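Local coordinates for protein 2-dehydro-3-deoxy-D-arabinonate dehydratase (Sulfolobus solfataricus, PDB 2Q1D) that catalyses the removal of water from 2-dehydro-3-deoxy-D-arabinonate to give 2,5-dioxopentanoate, a step in the pentose oxidation pathway that leads to 2-oxoglutarate, at residues L141-L146 and T254-V259; M162-A167 and Q180-A185; R134-W139 and R168-E173. One frame throughout, in Å; residues are numbered along the deposited sequence.

Contact 1: L141-L146 and T254-V259; sequences LPEPEL and TGTAIV. With MG (magnesium ion), chain B; DO4 (2,5-dioxopentanoic acid), chain C.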
loop_
_atom_site.group_PDB
_atom_site.type_symbol
_atom_site.label_atom_id
_atom_site.label_comp_id
_atom_site.label_asym_id
_atom_site.label_seq_id
_atom_site.Cartn_x
_atom_site.Cartn_y
_atom_site.Cartn_z
ATOM N N LEU A 141 -8.225 -0.785 -40.254
ATOM C CA LEU A 141 -9.277 0.215 -40.267
ATOM C C LEU A 141 -9.677 0.573 -38.854
ATOM O O LEU A 141 -9.678 -0.287 -37.982
ATOM C CB LEU A 141 -10.509 -0.276 -41.032
ATOM C CG LEU A 141 -10.456 -0.466 -42.555
ATOM C CD1 LEU A 141 -11.864 -0.746 -43.114
ATOM C CD2 LEU A 141 -9.822 0.730 -43.263
ATOM N N PRO A 142 -9.993 1.853 -38.612
ATOM C CA PRO A 142 -10.608 2.187 -37.350
ATOM C C PRO A 142 -12.073 1.792 -37.400
ATOM O O PRO A 142 -12.683 1.875 -38.468
ATOM C CB PRO A 142 -10.470 3.708 -37.294
ATOM C CG PRO A 142 -10.432 4.141 -38.707
ATOM C CD PRO A 142 -9.777 3.041 -39.462
ATOM N N GLU A 143 -12.618 1.349 -36.265
ATOM C CA GLU A 143 -14.033 0.994 -36.155
ATOM C C GLU A 143 -14.720 1.853 -35.079
ATOM O O GLU A 143 -14.599 1.582 -33.882
ATOM C CB GLU A 143 -14.212 -0.504 -35.875
ATOM C CG GLU A 143 -13.491 -1.475 -36.838
ATOM C CD GLU A 143 -14.032 -2.921 -36.771
ATOM O OE1 GLU A 143 -13.662 -3.748 -37.627
ATOM O OE2 GLU A 143 -14.840 -3.245 -35.872
ATOM N N PRO A 144 -15.431 2.911 -35.504
ATOM C CA PRO A 144 -16.130 3.844 -34.611
ATOM C C PRO A 144 -17.359 3.202 -33.993
ATOM O O PRO A 144 -18.249 2.747 -34.724
ATOM C CB PRO A 144 -16.574 4.955 -35.556
ATOM C CG PRO A 144 -16.724 4.267 -36.886
ATOM C CD PRO A 144 -15.602 3.273 -36.922
ATOM N N GLU A 145 -17.427 3.167 -32.665
ATOM C CA GLU A 145 -18.492 2.430 -31.993
ATOM C C GLU A 145 -18.950 3.116 -30.736
ATOM O O GLU A 145 -18.160 3.776 -30.073
ATOM C CB GLU A 145 -17.991 1.035 -31.640
ATOM C CG GLU A 145 -17.314 0.330 -32.800
ATOM C CD GLU A 145 -16.990 -1.118 -32.518
ATOM O OE1 GLU A 145 -16.333 -1.748 -33.387
ATOM O OE2 GLU A 145 -17.397 -1.631 -31.444
ATOM N N LEU A 146 -20.231 2.958 -30.412
ATOM C CA LEU A 146 -20.754 3.310 -29.086
ATOM C C LEU A 146 -20.274 2.269 -28.082
ATOM O O LEU A 146 -20.348 1.055 -28.336
ATOM C CB LEU A 146 -22.285 3.338 -29.084
ATOM C CG LEU A 146 -22.977 3.727 -27.776
ATOM C CD1 LEU A 146 -22.662 5.162 -27.403
ATOM C CD2 LEU A 146 -24.475 3.533 -27.865
ATOM N N THR A 254 -19.977 -1.836 -28.634
ATOM C CA THR A 254 -21.150 -2.474 -29.222
ATOM C C THR A 254 -21.128 -2.783 -30.730
ATOM O O THR A 254 -22.178 -3.096 -31.291
ATOM C CB THR A 254 -22.419 -1.669 -28.900
ATOM O OG1 THR A 254 -22.314 -0.369 -29.490
ATOM C CG2 THR A 254 -22.591 -1.530 -27.395
ATOM N N GLY A 255 -19.961 -2.722 -31.382
ATOM C CA GLY A 255 -19.867 -2.996 -32.827
ATOM C C GLY A 255 -20.041 -1.763 -33.727
ATOM O O GLY A 255 -20.739 -0.807 -33.363
ATOM N N THR A 256 -19.410 -1.787 -34.906
ATOM C CA THR A 256 -19.401 -0.632 -35.808
ATOM C C THR A 256 -20.317 -0.802 -37.005
ATOM O O THR A 256 -20.571 -1.928 -37.440
ATOM C CB THR A 256 -17.986 -0.334 -36.349
ATOM O OG1 THR A 256 -17.967 0.972 -36.923
ATOM C CG2 THR A 256 -17.584 -1.332 -37.421
ATOM N N ALA A 257 -20.782 0.329 -37.538
ATOM C CA ALA A 257 -21.557 0.376 -38.786
ATOM C C ALA A 257 -20.879 1.172 -39.929
ATOM O O ALA A 257 -21.484 1.360 -40.980
ATOM C CB ALA A 257 -22.949 0.934 -38.519
ATOM N N ILE A 258 -19.645 1.637 -39.727
ATOM C CA ILE A 258 -18.935 2.432 -40.735
ATOM C C ILE A 258 -17.648 1.748 -41.175
ATOM O O ILE A 258 -16.708 1.611 -40.399
ATOM C CB ILE A 258 -18.653 3.841 -40.222
ATOM C CG1 ILE A 258 -19.978 4.534 -39.882
ATOM C CG2 ILE A 258 -17.890 4.636 -41.265
ATOM C CD1 ILE A 258 -19.884 5.698 -38.938
ATOM N N VAL A 259 -17.611 1.306 -42.424
ATOM C CA VAL A 259 -16.503 0.469 -42.891
ATOM C C VAL A 259 -15.900 0.960 -44.230
ATOM O O VAL A 259 -16.423 0.634 -45.298
ATOM C CB VAL A 259 -16.948 -1.029 -43.008
ATOM C CG1 VAL A 259 -15.770 -1.935 -43.331
ATOM C CG2 VAL A 259 -17.633 -1.503 -41.732
HETATM MG MG MG B . -15.699 -3.766 -33.785
HETATM O O3 DO4 C . -14.909 -9.549 -37.258
HETATM C C5 DO4 C . -15.587 -9.484 -36.247
HETATM C C4 DO4 C . -15.624 -8.192 -35.466
HETATM C C3 DO4 C . -16.835 -7.373 -35.897
HETATM C C2 DO4 C . -16.743 -6.013 -35.251
HETATM O O5 DO4 C . -15.783 -5.730 -34.547
HETATM C C1 DO4 C . -17.786 -5.010 -35.447
HETATM O O1 DO4 C . -18.788 -5.276 -36.153
HETATM O O2 DO4 C . -17.634 -3.899 -34.880
HETATM O O HOH W 1 -14.434 -0.076 -40.108
HETATM O O HOH W 2 -21.662 0.938 -31.830
HETATM O O HOH W 3 -16.516 -4.008 -31.927
#

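Contact 2: M162-A167 and Q180-A185; sequences MDDVSA and QSKIYA. With MG (magnesium ion), chain B; DO4 (2,5-dioxopentanoic acid), chain C.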
loop_
_atom_site.group_PDB
_atom_site.type_symbol
_atom_site.label_atom_id
_atom_site.label_comp_id
_atom_site.label_asym_id
_atom_site.label_seq_id
_atom_site.Cartn_x
_atom_site.Cartn_y
_atom_site.Cartn_z
ATOM N N MET A 162 -15.662 4.648 -28.555
ATOM C CA MET A 162 -14.496 3.782 -28.670
ATOM C C MET A 162 -14.096 3.569 -30.119
ATOM O O MET A 162 -14.946 3.525 -31.007
ATOM C CB MET A 162 -14.729 2.433 -28.003
ATOM C CG MET A 162 -13.547 1.493 -28.147
ATOM S SD MET A 162 -13.434 0.278 -26.835
ATOM C CE MET A 162 -13.031 1.288 -25.411
ATOM N N ASP A 163 -12.791 3.439 -30.338
ATOM C CA ASP A 163 -12.232 3.048 -31.610
ATOM C C ASP A 163 -11.659 1.619 -31.478
ATOM O O ASP A 163 -10.568 1.392 -30.918
ATOM C CB ASP A 163 -11.183 4.091 -32.033
ATOM C CG ASP A 163 -10.494 3.778 -33.385
ATOM O OD1 ASP A 163 -10.891 2.828 -34.112
ATOM O OD2 ASP A 163 -9.516 4.505 -33.705
ATOM N N ASP A 164 -12.432 0.664 -31.984
ATOM C CA ASP A 164 -12.026 -0.723 -32.114
ATOM C C ASP A 164 -11.088 -0.876 -33.323
ATOM O O ASP A 164 -11.464 -1.393 -34.366
ATOM C CB ASP A 164 -13.287 -1.589 -32.244
ATOM C CG ASP A 164 -12.992 -3.070 -32.504
ATOM O OD1 ASP A 164 -11.890 -3.590 -32.169
ATOM O OD2 ASP A 164 -13.906 -3.728 -33.055
ATOM N N VAL A 165 -9.859 -0.411 -33.181
ATOM C CA VAL A 165 -8.892 -0.460 -34.272
ATOM C C VAL A 165 -8.652 -1.923 -34.629
ATOM O O VAL A 165 -8.277 -2.715 -33.760
ATOM C CB VAL A 165 -7.561 0.214 -33.849
ATOM C CG1 VAL A 165 -6.610 0.392 -35.044
ATOM C CG2 VAL A 165 -7.845 1.546 -33.135
ATOM N N SER A 166 -8.874 -2.283 -35.897
ATOM C CA SER A 166 -8.795 -3.692 -36.335
ATOM C C SER A 166 -7.982 -3.899 -37.617
ATOM O O SER A 166 -8.194 -3.211 -38.616
ATOM C CB SER A 166 -10.198 -4.278 -36.531
ATOM O OG SER A 166 -11.162 -3.624 -35.715
ATOM N N ALA A 167 -7.066 -4.864 -37.575
ATOM C CA ALA A 167 -6.268 -5.253 -38.730
ATOM C C ALA A 167 -7.106 -6.168 -39.616
ATOM O O ALA A 167 -6.905 -7.391 -39.656
ATOM C CB ALA A 167 -5.007 -5.948 -38.292
ATOM N N GLN A 180 -5.326 -11.806 -32.981
ATOM C CA GLN A 180 -4.117 -11.101 -33.418
ATOM C C GLN A 180 -4.513 -9.805 -34.105
ATOM O O GLN A 180 -3.840 -8.787 -33.961
ATOM C CB GLN A 180 -3.268 -11.961 -34.362
ATOM C CG GLN A 180 -2.658 -13.210 -33.717
ATOM C CD GLN A 180 -1.803 -14.024 -34.694
ATOM O OE1 GLN A 180 -0.739 -13.572 -35.139
ATOM N NE2 GLN A 180 -2.261 -15.236 -35.024
ATOM N N SER A 181 -5.634 -9.844 -34.817
ATOM C CA SER A 181 -6.117 -8.683 -35.535
ATOM C C SER A 181 -6.704 -7.627 -34.610
ATOM O O SER A 181 -6.768 -6.462 -34.982
ATOM C CB SER A 181 -7.165 -9.099 -36.562
ATOM O OG SER A 181 -8.473 -8.826 -36.099
ATOM N N LYS A 182 -7.122 -8.030 -33.409
ATOM C CA LYS A 182 -7.859 -7.141 -32.492
ATOM C C LYS A 182 -7.092 -6.639 -31.252
ATOM O O LYS A 182 -7.404 -5.564 -30.731
ATOM C CB LYS A 182 -9.177 -7.801 -32.052
ATOM C CG LYS A 182 -10.255 -7.902 -33.140
ATOM C CD LYS A 182 -10.978 -6.583 -33.347
ATOM C CE LYS A 182 -12.114 -6.760 -34.304
ATOM N NZ LYS A 182 -12.901 -5.521 -34.442
ATOM N N ILE A 183 -6.099 -7.411 -30.793
ATOM C CA ILE A 183 -5.462 -7.198 -29.478
ATOM C C ILE A 183 -3.984 -6.945 -29.634
ATOM O O ILE A 183 -3.256 -7.862 -29.973
ATOM C CB ILE A 183 -5.611 -8.473 -28.546
ATOM C CG1 ILE A 183 -7.079 -8.933 -28.441
ATOM C CG2 ILE A 183 -4.995 -8.229 -27.151
ATOM C CD1 ILE A 183 -7.273 -10.298 -27.752
ATOM N N TYR A 184 -3.540 -5.720 -29.362
ATOM C CA TYR A 184 -2.104 -5.347 -29.431
ATOM C C TYR A 184 -1.941 -3.912 -28.887
ATOM O O TYR A 184 -2.930 -3.177 -28.746
ATOM C CB TYR A 184 -1.544 -5.445 -30.878
ATOM C CG TYR A 184 -2.349 -4.627 -31.863
ATOM C CD1 TYR A 184 -2.054 -3.286 -32.081
ATOM C CD2 TYR A 184 -3.431 -5.178 -32.540
ATOM C CE1 TYR A 184 -2.803 -2.508 -32.964
ATOM C CE2 TYR A 184 -4.195 -4.415 -33.426
ATOM C CZ TYR A 184 -3.875 -3.070 -33.634
ATOM O OH TYR A 184 -4.623 -2.281 -34.497
ATOM N N ALA A 185 -0.710 -3.498 -28.595
ATOM C CA ALA A 185 -0.499 -2.180 -28.011
ATOM C C ALA A 185 -1.123 -1.105 -28.902
ATOM O O ALA A 185 -0.821 -1.032 -30.090
ATOM C CB ALA A 185 0.973 -1.921 -27.811
HETATM MG MG MG B . -15.699 -3.766 -33.785
HETATM O O3 DO4 C . -14.909 -9.549 -37.258
HETATM C C5 DO4 C . -15.587 -9.484 -36.247
HETATM C C4 DO4 C . -15.624 -8.192 -35.466
HETATM C C3 DO4 C . -16.835 -7.373 -35.897
HETATM C C2 DO4 C . -16.743 -6.013 -35.251
HETATM O O5 DO4 C . -15.783 -5.730 -34.547
HETATM C C1 DO4 C . -17.786 -5.010 -35.447
HETATM O O1 DO4 C . -18.788 -5.276 -36.153
HETATM O O2 DO4 C . -17.634 -3.899 -34.880
HETATM O O HOH W 3 -16.516 -4.008 -31.927
#

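Contact 3: R134-W139 and R168-E173; sequences RSDSEW and RDLEAE. With DO4 (2,5-dioxopentanoic acid), chain C.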
loop_
_atom_site.group_PDB
_atom_site.type_symbol
_atom_site.label_atom_id
_atom_site.label_comp_id
_atom_site.label_asym_id
_atom_site.label_seq_id
_atom_site.Cartn_x
_atom_site.Cartn_y
_atom_site.Cartn_z
ATOM N N ARG A 134 -0.435 -2.477 -36.763
ATOM C CA ARG A 134 0.531 -3.569 -36.578
ATOM C C ARG A 134 1.599 -3.519 -37.666
ATOM O O ARG A 134 1.311 -3.239 -38.846
ATOM C CB ARG A 134 -0.146 -4.949 -36.613
ATOM C CG ARG A 134 -1.181 -5.249 -35.517
ATOM C CD ARG A 134 -1.791 -6.651 -35.728
ATOM N NE ARG A 134 -0.731 -7.650 -35.796
ATOM C CZ ARG A 134 -0.362 -8.418 -34.783
ATOM N NH1 ARG A 134 -1.006 -8.341 -33.635
ATOM N NH2 ARG A 134 0.635 -9.279 -34.921
ATOM N N SER A 135 2.831 -3.807 -37.267
ATOM C CA SER A 135 3.964 -3.804 -38.184
ATOM C C SER A 135 3.663 -4.636 -39.428
ATOM O O SER A 135 4.107 -4.307 -40.531
ATOM C CB SER A 135 5.197 -4.371 -37.480
ATOM O OG SER A 135 5.152 -5.789 -37.450
ATOM N N ASP A 136 2.904 -5.713 -39.233
ATOM C CA ASP A 136 2.620 -6.674 -40.286
ATOM C C ASP A 136 1.189 -6.600 -40.833
ATOM O O ASP A 136 0.711 -7.562 -41.441
ATOM C CB ASP A 136 2.942 -8.094 -39.799
ATOM C CG ASP A 136 2.059 -8.551 -38.611
ATOM O OD1 ASP A 136 1.159 -7.802 -38.131
ATOM O OD2 ASP A 136 2.281 -9.698 -38.157
ATOM N N SER A 137 0.503 -5.481 -40.617
ATOM C CA SER A 137 -0.843 -5.330 -41.159
ATOM C C SER A 137 -0.776 -4.446 -42.371
ATOM O O SER A 137 -0.127 -3.398 -42.345
ATOM C CB SER A 137 -1.815 -4.715 -40.149
ATOM O OG SER A 137 -3.009 -4.272 -40.786
ATOM N N GLU A 138 -1.475 -4.858 -43.422
ATOM C CA GLU A 138 -1.456 -4.136 -44.684
ATOM C C GLU A 138 -2.715 -3.276 -44.885
ATOM O O GLU A 138 -2.767 -2.425 -45.778
ATOM C CB GLU A 138 -1.239 -5.133 -45.837
ATOM C CG GLU A 138 -0.305 -4.618 -46.930
ATOM C CD GLU A 138 0.853 -3.762 -46.378
ATOM O OE1 GLU A 138 1.511 -4.196 -45.398
ATOM O OE2 GLU A 138 1.107 -2.657 -46.923
ATOM N N TRP A 139 -3.714 -3.495 -44.032
ATOM C CA TRP A 139 -5.024 -2.862 -44.160
ATOM C C TRP A 139 -5.699 -2.859 -42.779
ATOM O O TRP A 139 -6.435 -3.791 -42.424
ATOM C CB TRP A 139 -5.872 -3.592 -45.229
ATOM C CG TRP A 139 -7.286 -3.104 -45.390
ATOM C CD1 TRP A 139 -7.708 -1.803 -45.464
ATOM C CD2 TRP A 139 -8.470 -3.915 -45.515
ATOM N NE1 TRP A 139 -9.080 -1.750 -45.611
ATOM C CE2 TRP A 139 -9.574 -3.030 -45.646
ATOM C CE3 TRP A 139 -8.709 -5.301 -45.523
ATOM C CZ2 TRP A 139 -10.900 -3.489 -45.784
ATOM C CZ3 TRP A 139 -10.035 -5.760 -45.664
ATOM C CH2 TRP A 139 -11.110 -4.851 -45.786
ATOM N N ARG A 168 -8.043 -5.551 -40.331
ATOM C CA ARG A 168 -8.980 -6.229 -41.208
ATOM C C ARG A 168 -8.381 -7.219 -42.208
ATOM O O ARG A 168 -9.046 -8.179 -42.602
ATOM C CB ARG A 168 -9.785 -5.178 -41.950
ATOM C CG ARG A 168 -10.664 -4.352 -41.039
ATOM C CD ARG A 168 -11.759 -5.216 -40.391
ATOM N NE ARG A 168 -12.418 -6.062 -41.383
ATOM C CZ ARG A 168 -13.367 -5.644 -42.215
ATOM N NH1 ARG A 168 -13.798 -4.386 -42.181
ATOM N NH2 ARG A 168 -13.885 -6.496 -43.085
ATOM N N ASP A 169 -7.142 -6.989 -42.627
ATOM C CA ASP A 169 -6.514 -7.874 -43.609
ATOM C C ASP A 169 -6.132 -9.215 -43.009
ATOM O O ASP A 169 -6.317 -10.256 -43.640
ATOM C CB ASP A 169 -5.316 -7.206 -44.309
ATOM C CG ASP A 169 -4.226 -6.747 -43.346
ATOM O OD1 ASP A 169 -4.541 -6.094 -42.307
ATOM O OD2 ASP A 169 -3.042 -7.029 -43.662
ATOM N N LEU A 170 -5.628 -9.185 -41.780
ATOM C CA LEU A 170 -5.280 -10.402 -41.062
ATOM C C LEU A 170 -6.524 -11.242 -40.739
ATOM O O LEU A 170 -6.464 -12.481 -40.701
ATOM C CB LEU A 170 -4.498 -10.069 -39.796
ATOM C CG LEU A 170 -3.122 -9.416 -39.967
ATOM C CD1 LEU A 170 -2.351 -9.494 -38.656
ATOM C CD2 LEU A 170 -2.305 -10.055 -41.083
ATOM N N GLU A 171 -7.647 -10.561 -40.529
ATOM C CA GLU A 171 -8.907 -11.226 -40.243
ATOM C C GLU A 171 -9.504 -11.896 -41.479
ATOM O O GLU A 171 -9.939 -13.046 -41.418
ATOM C CB GLU A 171 -9.900 -10.226 -39.653
ATOM C CG GLU A 171 -11.335 -10.702 -39.610
ATOM C CD GLU A 171 -12.295 -9.592 -39.235
ATOM O OE1 GLU A 171 -11.832 -8.486 -38.873
ATOM O OE2 GLU A 171 -13.519 -9.822 -39.295
ATOM N N ALA A 172 -9.545 -11.172 -42.594
ATOM C CA ALA A 172 -10.138 -11.690 -43.822
ATOM C C ALA A 172 -9.311 -12.850 -44.356
ATOM O O ALA A 172 -9.819 -13.710 -45.084
ATOM C CB ALA A 172 -10.258 -10.588 -44.862
ATOM N N GLU A 173 -8.038 -12.876 -43.977
ATOM C CA GLU A 173 -7.158 -13.974 -44.337
ATOM C C GLU A 173 -7.567 -15.296 -43.661
ATOM O O GLU A 173 -7.417 -16.368 -44.250
ATOM C CB GLU A 173 -5.726 -13.617 -43.984
ATOM C CG GLU A 173 -4.701 -14.497 -44.634
ATOM C CD GLU A 173 -3.303 -14.143 -44.184
ATOM O OE1 GLU A 173 -3.034 -12.924 -44.016
ATOM O OE2 GLU A 173 -2.482 -15.080 -43.986
HETATM O O3 DO4 C . -14.909 -9.549 -37.258
HETATM C C5 DO4 C . -15.587 -9.484 -36.247
HETATM C C4 DO4 C . -15.624 -8.192 -35.466
HETATM C C3 DO4 C . -16.835 -7.373 -35.897
HETATM C C2 DO4 C . -16.743 -6.013 -35.251
HETATM O O5 DO4 C . -15.783 -5.730 -34.547
HETATM C C1 DO4 C . -17.786 -5.010 -35.447
HETATM O O1 DO4 C . -18.788 -5.276 -36.153
HETATM O O2 DO4 C . -17.634 -3.899 -34.880
#

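Contact 1: L141-L146 and T254-V259
The metal and product site of the dehydratase is built where Glu143 and Glu145 face Thr256 and Gly255. Both glutamates send extended chains to the magnesium, bound by Glu143 OE2 at 2.3 Å and by Glu145 OE1 at 2.1 Å; Asp164 completes the protein ligands. The other oxygen of Glu145 holds the opposing loop: Gly255 N donates to Glu145 OE2 (2.8 Å), reaching it from 61° out of the carboxylate plane, and Thr253 OG1 also bonds to that oxygen. One carboxylate thus ties the metal to the loop.

Thr256 works in two directions. Its backbone N donates to O2 of the bound 2,5-dioxopentanoic acid (2.8 Å, 150° at the hydrogen), a carboxylate oxygen that is itself a metal ligand. OG1 stands opposite the backbone N (chi1 -165°), which turns it to Pro144 O at 2.8 Å, while CG2 lies against the Glu143 chain.

In this FAH-family fold, strand 144-150 pairs antiparallel with strand 250-253, and residues 254-259 carry on from that pairing as a loop. Leu146 O is gripped twice by Thr254, by N at 2.9 Å and by OG1 at 2.7 Å. Farther along, the Pro144 ring packs across Ile258, CG to CB 3.9 Å, and a water donates to both Pro142 O and Ile258 O.

Contact 2: M162-A167 and Q180-A185
Asp164 and Lys182 carry the ionic and metal bonds. Asp164 OD2 is a magnesium ligand at 1.9 Å, and the same carboxylate forms a salt bridge with the lysine, whose NZ lies 3.1 Å from Asp164 OD1. NZ also donates to OD2, although that separation is modelled too short to be trusted in detail at 2.7 Å resolution. The Lys182 chain bends at its second torsion (chi2 -79°) and then runs straight, crossing the aspartate side chain at about a right angle to put NZ beside the metal. A second charge, Lys118, pairs with Asp164 OD1 and also bonds to the carbonyls of Val165 and Lys182.

Among the hydrogen bonds, Lys182 NZ gives one to Ser166 OG at 2.9 Å and one to O5 of the bound product, also at 2.9 Å. Ser166 OG in turn donates to Asp164 O (2.6 Å) from above the carbonyl plane, so the serine is a second-shell group fixed between the lysine it receives from and the backbone of the metal ligand. Where the two chains run closest, Ala167 N donates to Ser181 O at 3.1 Å with a nearly straight angle of 174°.

Packing is modest. Val165 CG1 sits 3.4 Å from Tyr184 OH, and the methyl of Ala167 meets Ser181 CB at 4.2 Å.

Asp164 is the centre of an inverse gamma turn where the chain leads from strand 156-164 toward helix 168-173, and Ala167 is the N-cap of that helix. Turn, serine and lysine together form one wall of the magnesium and substrate site of this FAH-family enzyme, in which Lys182 binds the substrate.

Contact 3: R134-W139 and R168-E173
Asp169 leaves the first turn of helix 168-173 and plugs into the loop formed by Ser137, Glu138 and Trp139. Its CB packs on Trp139 CB at 3.8 Å. From there the carboxyl carbon swings between the backbone N and the carbonyl carbon (chi1 58°), which brings CG up beside the backbone nitrogens of Glu138 and Trp139. At the tip the two oxygens part company. OD2 accepts from Glu138 N at 2.7 Å, a fairly straight bond of 164° that comes in from above the carboxylate plane. OD1 lies 2.8 Å from Ser137 OG, a hydroxyl that also has Thr140 OG1 as a hydrogen-bond partner. The backbone joins in, with Asp169 N donating to Trp139 O at 3.3 Å, so Asp169 is tied to the loop through both its side chain and its backbone N.

Beside it, Arg168 lies along Trp139, pointing the same way. Its CB forms a CH-pi contact over the six-membered ring, 3.8 Å from the centroid and 14° off the normal, and farther out the guanidinium turns a face to Trp139 CH2. The indole NE1 is held by Gly261 O. On the other flank Leu170 CD1 rests 3.8 Å from Arg134 NE, against an Arg134–Asp136 salt bridge in which NE meets the syn lone pair of Asp136 OD1 (3.0 Å). Asp136 OD2 reaches Arg242 and Arg112 of the second subunit.

Helix 168-173 borders the active site, with Glu171 OE2 lying 2.5 Å from O3 of the bound product and hydrogen-bonded to Tyr104 OH. The contact therefore fastens the N-terminal turn of an active-site helix to a beta-turn-containing loop, residues 134-137 forming the type I turn, next to a subunit interface of the homotetramer.

Going along the chain, residues 134-139 come first, in the loop after strand 131-133, and 141-146 follow at the start of strand 144-150. The chain then returns on strand 156-164 to 162-167. Contact 3 is the first to close, when helix 168-173 meets the early loop; contact 2 closes next, at 180-185 on helix 178-182, and contact 1 last, at 254-259 after strand 250-253. Contact 2 is nested within contact 1, while contact 3 crosses both. Contacts 1 and 2 share the magnesium and are joined by pairing of the neighbouring strands 144-150 and 156-164. Arg168 of contact 3 packs on Leu141, Glu143 and Val259, linking helix 168-173 to contact 1.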